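Beta-galactosidase (Trichoderma reesei, PDB 3OG2) probably hydrolyses terminal non-reducing beta-D-galactose residues of beta-D-galactosides, as a family 35 glycoside hydrolase built round a TIM barrel. Local coordinates at residues T272-V277 and M312-T317; G37-I42 and Y375-P380; V835-L840 and N924-G929. One frame throughout, in Å; residues are numbered along the deposited sequence.

In the fold
Contacts 1 and 2 are neighbours at the TIM barrel, their centres about 10 Å apart, whereas contact 3 lies about 39 Å from contact 1, centre to centre, on the opposite side of the chain's centre. The first two share one sheet: Thr317 O of contact 1 probably accepts a hydrogen bond from Ile42 N of contact 2, joining strands 318-321 and 38-47. All three are largely buried, each with a few partly exposed residues, such as Gly315, Arg39 and Phe836. Chemistry follows place. Contact 1 combines a barrel backbone bond with aromatic packing, contact 2 relies on aliphatic side chains, with a tyrosine edge and a guanidinium face, and contact 3 sets an arginine against a hairpin turn and a phenylalanine ring.

Contact 1: residues T272-V277 and M312-T317; sequences TPFSLV and MAAGVT
Phe274 and Val316 supply most of the apolar packing between residues 272-277 and 312-317. The benzyl group of Phe274 leaves with CG opposite its own backbone nitrogen (chi1 177°), which carries the ring across to the chain just beyond the helix end. CD2 is the leading atom, 3.4 Å from Val316 CA, and neighbouring CE2 lies 3.8 Å from Ala314 CB. Val316 CG2 sits over one face of the ring, while the Gly315 carbonyl carbon comes to its edge near the plane. The same methyl also serves Leu276, whose CG is 4.0 Å from Val316 CG2; these two side chains meet at about a right angle. Pro273 adds a smaller touch, its CB lying 3.5 Å from Thr317 OG1.

The topology is that of a beta-alpha-beta crossover in the TIM barrel: strand 275-280 is followed, after helices, by the parallel and adjacent strand 318-321, and the contact lies where helix 301-313 gives way to that second strand. A Schellman motif ends the helix. Gly315 takes a positive phi of 78°, and its N bonds back to Met312 O at 2.9 Å, so the chain turns back toward the barrel, which places Val316 beside the phenylalanine.

Polar contact between the segments comes from the backbone. Thr317 N donates to Phe274 O over 3.0 Å, nearly straight at 165°, with the donor in the carbonyl plane. Thr317 OG1 is held by the carbonyl of His31, and the parallel pairing continues with backbone bonds of Leu276 to Ile318 and Asn320. Further along the first strand stands Glu278, which contacts galactose in another crystal structure of this enzyme.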
# COMPACT_ATOMS: atom_id res chain seq x y z
N THR A 272 28.24 -0.56 0.47
CA THR A 272 27.02 0.27 0.43
C THR A 272 26.12 -0.10 1.58
O THR A 272 26.27 -1.16 2.21
CB THR A 272 26.31 0.13 -0.94
OG1 THR A 272 25.98 -1.24 -1.22
CG2 THR A 272 27.18 0.60 -2.09
N PRO A 273 25.18 0.77 1.93
CA PRO A 273 24.38 0.49 3.13
C PRO A 273 23.50 -0.71 2.99
O PRO A 273 22.91 -0.93 1.94
CB PRO A 273 23.52 1.77 3.21
CG PRO A 273 24.25 2.83 2.45
CD PRO A 273 24.90 2.08 1.31
N PHE A 274 23.36 -1.46 4.07
CA PHE A 274 22.41 -2.59 4.04
C PHE A 274 20.99 -2.05 3.86
O PHE A 274 20.48 -1.29 4.67
CB PHE A 274 22.56 -3.45 5.28
CG PHE A 274 21.54 -4.59 5.32
CD1 PHE A 274 21.16 -5.30 4.20
CD2 PHE A 274 20.98 -4.89 6.58
CE1 PHE A 274 20.15 -6.29 4.29
CE2 PHE A 274 20.00 -5.88 6.66
CZ PHE A 274 19.60 -6.58 5.52
N SER A 275 20.39 -2.45 2.73
CA SER A 275 19.12 -1.88 2.27
C SER A 275 18.07 -2.93 1.96
O SER A 275 18.30 -3.81 1.14
CB SER A 275 19.39 -1.11 0.98
OG SER A 275 20.35 -0.06 1.19
N LEU A 276 16.94 -2.82 2.65
CA LEU A 276 15.78 -3.66 2.41
C LEU A 276 14.77 -2.74 1.71
O LEU A 276 14.08 -1.95 2.34
CB LEU A 276 15.18 -4.24 3.70
CG LEU A 276 16.11 -5.27 4.36
CD1 LEU A 276 15.55 -5.64 5.74
CD2 LEU A 276 16.26 -6.50 3.47
N VAL A 277 14.76 -2.82 0.39
CA VAL A 277 13.96 -1.88 -0.41
C VAL A 277 12.49 -2.25 -0.35
O VAL A 277 11.61 -1.43 -0.52
CB VAL A 277 14.52 -1.86 -1.86
CG1 VAL A 277 13.62 -1.04 -2.79
CG2 VAL A 277 15.90 -1.24 -1.75
N MET A 312 16.97 -4.62 12.28
CA MET A 312 17.89 -3.74 12.99
C MET A 312 19.05 -4.55 13.56
O MET A 312 20.18 -4.05 13.62
CB MET A 312 17.16 -3.01 14.13
CG MET A 312 15.99 -2.17 13.52
SD MET A 312 14.98 -1.52 14.88
CE MET A 312 13.40 -1.26 13.99
N ALA A 313 18.80 -5.84 13.95
CA ALA A 313 19.93 -6.67 14.45
C ALA A 313 20.99 -6.86 13.39
O ALA A 313 22.17 -7.09 13.70
CB ALA A 313 19.34 -7.99 14.89
N ALA A 314 20.62 -6.79 12.11
CA ALA A 314 21.54 -6.92 10.97
C ALA A 314 22.04 -5.55 10.50
O ALA A 314 22.78 -5.50 9.49
CB ALA A 314 20.86 -7.66 9.85
N GLY A 315 21.64 -4.44 11.13
CA GLY A 315 22.13 -3.13 10.78
C GLY A 315 21.48 -2.56 9.56
O GLY A 315 22.11 -1.74 8.85
N VAL A 316 20.20 -2.85 9.28
CA VAL A 316 19.60 -2.15 8.11
C VAL A 316 19.59 -0.66 8.31
O VAL A 316 19.20 -0.14 9.36
CB VAL A 316 18.19 -2.72 7.90
CG1 VAL A 316 17.18 -2.28 8.99
CG2 VAL A 316 17.68 -2.34 6.51
N THR A 317 19.99 0.09 7.25
CA THR A 317 19.94 1.54 7.37
C THR A 317 19.15 2.17 6.21
O THR A 317 19.00 3.39 6.22
CB THR A 317 21.31 2.19 7.47
OG1 THR A 317 22.08 1.75 6.35
CG2 THR A 317 22.03 1.78 8.79

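Contact 2: residues G37-I42 and Y375-P380; sequences GERVVI and YITATP
Arg39 and Ile376 approach each other with similar first torsions: in each the gamma carbon of the main branch lies opposite its own carbonyl carbon (chi1 -74° for Arg39, -65° for Ile376). The arginine then runs extended from CG to NE across the helix side chains, at about a right angle to Thr377, and the isoleucine, with chi2 of 170°, pushes its CD1 straight out against the strand. There Ile376 CD1 lies 3.8 Å from Val40 C. Closer still, Ile376 CG1 is 3.5 Å from Val41 CG2 as the two side chains slide past each other in opposite directions.

That valine methyl has a second neighbour, meeting Tyr375 CD2 at 3.8 Å near the plane of the ring, hence at its edge. Ile376 CG2, the other branch, supports the arginine at CD, 3.9 Å away. Thr377 CG2 lies over one face of the guanidinium, 3.8 Å from Arg39 NE. This group's nitrogens are held by a salt bridge from NH2 to Asp29 and a bond from NH1 to Ser32, and Tyr375 OH is likewise engaged, by Val316 O.

The contact packs the start of barrel strand 38-47 against the short, weakly bonded helix 374-377. Strand 33-35 borders the first segment, while the second leads into strand 379-380, the edge of an antiparallel sheet next to strand 394-400.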
# COMPACT_ATOMS: atom_id res chain seq x y z
N GLY A 37 24.95 15.85 3.73
CA GLY A 37 26.11 15.68 4.60
C GLY A 37 25.76 15.05 5.93
O GLY A 37 26.71 14.85 6.72
N GLU A 38 24.52 14.71 6.20
CA GLU A 38 24.09 14.18 7.47
C GLU A 38 23.83 12.69 7.32
O GLU A 38 23.03 12.32 6.44
CB GLU A 38 22.77 14.88 7.91
CG GLU A 38 22.27 14.35 9.25
CD GLU A 38 20.89 14.83 9.65
OE1 GLU A 38 20.15 15.45 8.86
OE2 GLU A 38 20.54 14.62 10.85
N ARG A 39 24.45 11.86 8.15
CA ARG A 39 24.07 10.45 8.14
C ARG A 39 22.62 10.29 8.57
O ARG A 39 22.18 10.99 9.51
CB ARG A 39 24.91 9.65 9.15
CG ARG A 39 26.36 9.41 8.70
CD ARG A 39 26.92 8.36 9.65
NE ARG A 39 28.32 8.06 9.29
CZ ARG A 39 28.71 7.25 8.32
NH1 ARG A 39 27.78 6.64 7.53
NH2 ARG A 39 30.02 7.07 8.14
N VAL A 40 21.91 9.36 7.96
CA VAL A 40 20.49 9.16 8.31
C VAL A 40 20.18 7.68 8.20
O VAL A 40 20.77 6.96 7.38
CB VAL A 40 19.61 10.04 7.42
CG1 VAL A 40 19.82 9.75 5.92
CG2 VAL A 40 18.12 9.90 7.76
N VAL A 41 19.25 7.21 9.03
CA VAL A 41 18.60 5.93 8.83
C VAL A 41 17.40 6.23 7.96
O VAL A 41 16.49 6.98 8.42
CB VAL A 41 18.18 5.27 10.15
CG1 VAL A 41 17.36 3.99 9.86
CG2 VAL A 41 19.37 4.96 11.02
N ILE A 42 17.35 5.74 6.73
CA ILE A 42 16.15 5.91 5.89
C ILE A 42 15.13 4.87 6.33
O ILE A 42 15.37 3.65 6.27
CB ILE A 42 16.51 5.74 4.41
CG1 ILE A 42 17.45 6.85 3.93
CG2 ILE A 42 15.24 5.62 3.57
CD1 ILE A 42 16.80 8.23 4.00
N TYR A 375 23.34 4.06 16.29
CA TYR A 375 22.98 2.79 15.62
C TYR A 375 23.66 2.65 14.27
O TYR A 375 24.03 1.55 13.82
CB TYR A 375 21.45 2.75 15.50
CG TYR A 375 20.94 1.70 14.51
CD1 TYR A 375 20.82 0.36 14.86
CD2 TYR A 375 20.56 2.09 13.22
CE1 TYR A 375 20.35 -0.58 13.97
CE2 TYR A 375 20.07 1.16 12.31
CZ TYR A 375 19.98 -0.18 12.69
OH TYR A 375 19.50 -1.14 11.85
N ILE A 376 23.86 3.74 13.56
CA ILE A 376 24.38 3.69 12.21
C ILE A 376 25.79 3.21 12.19
O ILE A 376 26.19 2.48 11.27
CB ILE A 376 24.29 5.06 11.55
CG1 ILE A 376 22.84 5.49 11.38
CG2 ILE A 376 25.03 4.98 10.20
CD1 ILE A 376 22.65 6.93 10.97
N THR A 377 26.58 3.63 13.21
CA THR A 377 28.01 3.27 13.02
C THR A 377 28.40 2.13 13.94
O THR A 377 29.58 1.74 13.87
CB THR A 377 28.87 4.51 13.21
OG1 THR A 377 28.45 5.05 14.48
CG2 THR A 377 28.66 5.56 12.11
N ALA A 378 27.47 1.59 14.71
CA ALA A 378 27.73 0.35 15.48
C ALA A 378 27.89 -0.77 14.48
O ALA A 378 27.27 -0.78 13.41
CB ALA A 378 26.60 0.09 16.46
N THR A 379 28.72 -1.77 14.77
CA THR A 379 28.89 -2.90 13.88
C THR A 379 28.07 -4.10 14.27
O THR A 379 28.26 -4.63 15.38
CB THR A 379 30.38 -3.34 13.95
OG1 THR A 379 31.22 -2.23 13.59
CG2 THR A 379 30.61 -4.47 12.95
N PRO A 380 27.15 -4.54 13.42
CA PRO A 380 26.36 -5.73 13.77
C PRO A 380 27.28 -6.93 13.74
O PRO A 380 28.10 -7.09 12.82
CB PRO A 380 25.35 -5.82 12.63
CG PRO A 380 25.37 -4.49 11.95
CD PRO A 380 26.78 -4.00 12.11

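Contact 3: residues V835-L840 and N924-G929; sequences VFRGPL and NGFQYG
Arg837 reaches across to Phe926 and the turn before it in one of the all-beta domains. Strands 917-923 and 926-932 form a beta hairpin there, closed by Asn924 and Gly925 with the backbone angles of a type I' turn; further on, Tyr928 and Gly929 make a classic beta bulge opposite Leu921. From CB, which points toward the hairpin, the arginine runs extended to NE. CG comes first, 3.8 Å from Phe926 CZ. CD follows over the middle of the Phe926 ring in a CH-pi contact, only 4° off the normal, and Arg837 CD is also 3.3 Å from Gly925 O. The ring has further neighbours: Phe836 CE1 meets Phe926 CZ at 4.1 Å, each atom near the plane of the other's ring, and Trp330 packs edge-to-face with Phe926.

NE lies over the same ring's face near CE1 and adds a weak hydrogen bond to Asn924 O. At CZ the guanidinium is turned 64° from the phenylalanine, so the aliphatic part of the chain, rather than a stacked guanidinium, covers the ring. NH1 makes a salt bridge to Asp834, which fixes the group from its own side of the contact. NH2 bonds to Pro994 O and also gives the stronger of the two bonds to the turn, from Arg837 NH2 to Asn924 O, 2.9 Å long and bent to 142°, with the oxygen tilted out of the guanidinium plane.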
# COMPACT_ATOMS: atom_id res chain seq x y z
N VAL A 835 -10.52 10.47 -20.84
CA VAL A 835 -9.13 10.83 -20.55
C VAL A 835 -8.97 11.17 -19.09
O VAL A 835 -7.90 10.94 -18.54
CB VAL A 835 -8.73 12.01 -21.43
CG1 VAL A 835 -7.33 12.55 -21.05
CG2 VAL A 835 -8.80 11.58 -22.89
N PHE A 836 -9.99 11.69 -18.43
CA PHE A 836 -9.84 12.06 -17.03
C PHE A 836 -9.66 10.83 -16.14
O PHE A 836 -8.85 10.89 -15.21
CB PHE A 836 -11.09 12.83 -16.61
CG PHE A 836 -10.90 13.51 -15.25
CD1 PHE A 836 -11.17 12.83 -14.06
CD2 PHE A 836 -10.47 14.85 -15.18
CE1 PHE A 836 -11.03 13.42 -12.83
CE2 PHE A 836 -10.37 15.42 -13.92
CZ PHE A 836 -10.66 14.75 -12.72
N ARG A 837 -10.44 9.79 -16.36
CA ARG A 837 -10.40 8.62 -15.46
C ARG A 837 -9.44 7.54 -15.96
O ARG A 837 -9.21 6.58 -15.20
CB ARG A 837 -11.82 8.06 -15.24
CG ARG A 837 -12.76 9.13 -14.64
CD ARG A 837 -14.09 8.53 -14.26
NE ARG A 837 -15.05 9.52 -13.72
CZ ARG A 837 -15.66 10.44 -14.46
NH1 ARG A 837 -15.47 10.61 -15.76
NH2 ARG A 837 -16.51 11.27 -13.87
N GLY A 838 -8.87 7.69 -17.14
CA GLY A 838 -7.77 6.85 -17.56
C GLY A 838 -8.18 5.65 -18.38
O GLY A 838 -9.37 5.39 -18.62
N PRO A 839 -7.16 4.93 -18.83
CA PRO A 839 -7.36 3.93 -19.87
C PRO A 839 -8.00 2.62 -19.38
O PRO A 839 -8.37 1.83 -20.25
CB PRO A 839 -5.92 3.62 -20.37
CG PRO A 839 -5.02 4.01 -19.21
CD PRO A 839 -5.71 5.17 -18.52
N LEU A 840 -8.07 2.36 -18.09
CA LEU A 840 -8.52 1.04 -17.60
C LEU A 840 -9.88 1.11 -16.92
O LEU A 840 -10.51 0.07 -16.73
CB LEU A 840 -7.50 0.45 -16.62
CG LEU A 840 -6.06 0.38 -17.18
CD1 LEU A 840 -5.16 -0.29 -16.16
CD2 LEU A 840 -6.04 -0.39 -18.51
N ASN A 924 -19.51 8.30 -9.11
CA ASN A 924 -19.20 9.46 -9.90
C ASN A 924 -18.29 9.12 -11.07
O ASN A 924 -17.36 9.83 -11.44
CB ASN A 924 -18.56 10.55 -9.02
CG ASN A 924 -19.58 11.05 -8.01
OD1 ASN A 924 -20.77 11.16 -8.33
ND2 ASN A 924 -19.17 11.36 -6.79
N GLY A 925 -18.64 7.99 -11.68
CA GLY A 925 -17.99 7.55 -12.91
C GLY A 925 -16.73 6.70 -12.69
O GLY A 925 -16.26 6.08 -13.66
N PHE A 926 -16.20 6.67 -11.47
CA PHE A 926 -15.05 5.83 -11.15
C PHE A 926 -15.48 4.43 -10.76
O PHE A 926 -16.34 4.29 -9.87
CB PHE A 926 -14.30 6.43 -9.97
CG PHE A 926 -13.54 7.72 -10.33
CD1 PHE A 926 -14.15 8.96 -10.30
CD2 PHE A 926 -12.19 7.59 -10.71
CE1 PHE A 926 -13.42 10.12 -10.63
CE2 PHE A 926 -11.47 8.74 -11.01
CZ PHE A 926 -12.08 9.97 -10.98
N GLN A 927 -14.88 3.43 -11.39
CA GLN A 927 -15.24 2.04 -10.94
C GLN A 927 -14.46 1.75 -9.68
O GLN A 927 -13.26 1.89 -9.63
CB GLN A 927 -14.94 1.06 -12.06
CG GLN A 927 -15.61 -0.30 -11.81
CD GLN A 927 -14.54 -1.28 -11.39
OE1 GLN A 927 -14.16 -1.33 -10.22
NE2 GLN A 927 -14.05 -2.08 -12.35
N TYR A 928 -15.20 1.45 -8.61
CA TYR A 928 -14.66 1.27 -7.28
C TYR A 928 -15.02 -0.09 -6.70
O TYR A 928 -15.06 -0.27 -5.47
CB TYR A 928 -15.06 2.46 -6.34
CG TYR A 928 -13.84 3.32 -6.06
CD1 TYR A 928 -12.99 3.03 -5.03
CD2 TYR A 928 -13.56 4.44 -6.88
CE1 TYR A 928 -11.86 3.85 -4.80
CE2 TYR A 928 -12.44 5.26 -6.67
CZ TYR A 928 -11.60 4.94 -5.62
OH TYR A 928 -10.49 5.74 -5.43
N GLY A 929 -15.30 -1.06 -7.57
CA GLY A 929 -15.51 -2.39 -6.98
C GLY A 929 -15.95 -3.41 -8.04
O GLY A 929 -16.81 -3.12 -8.91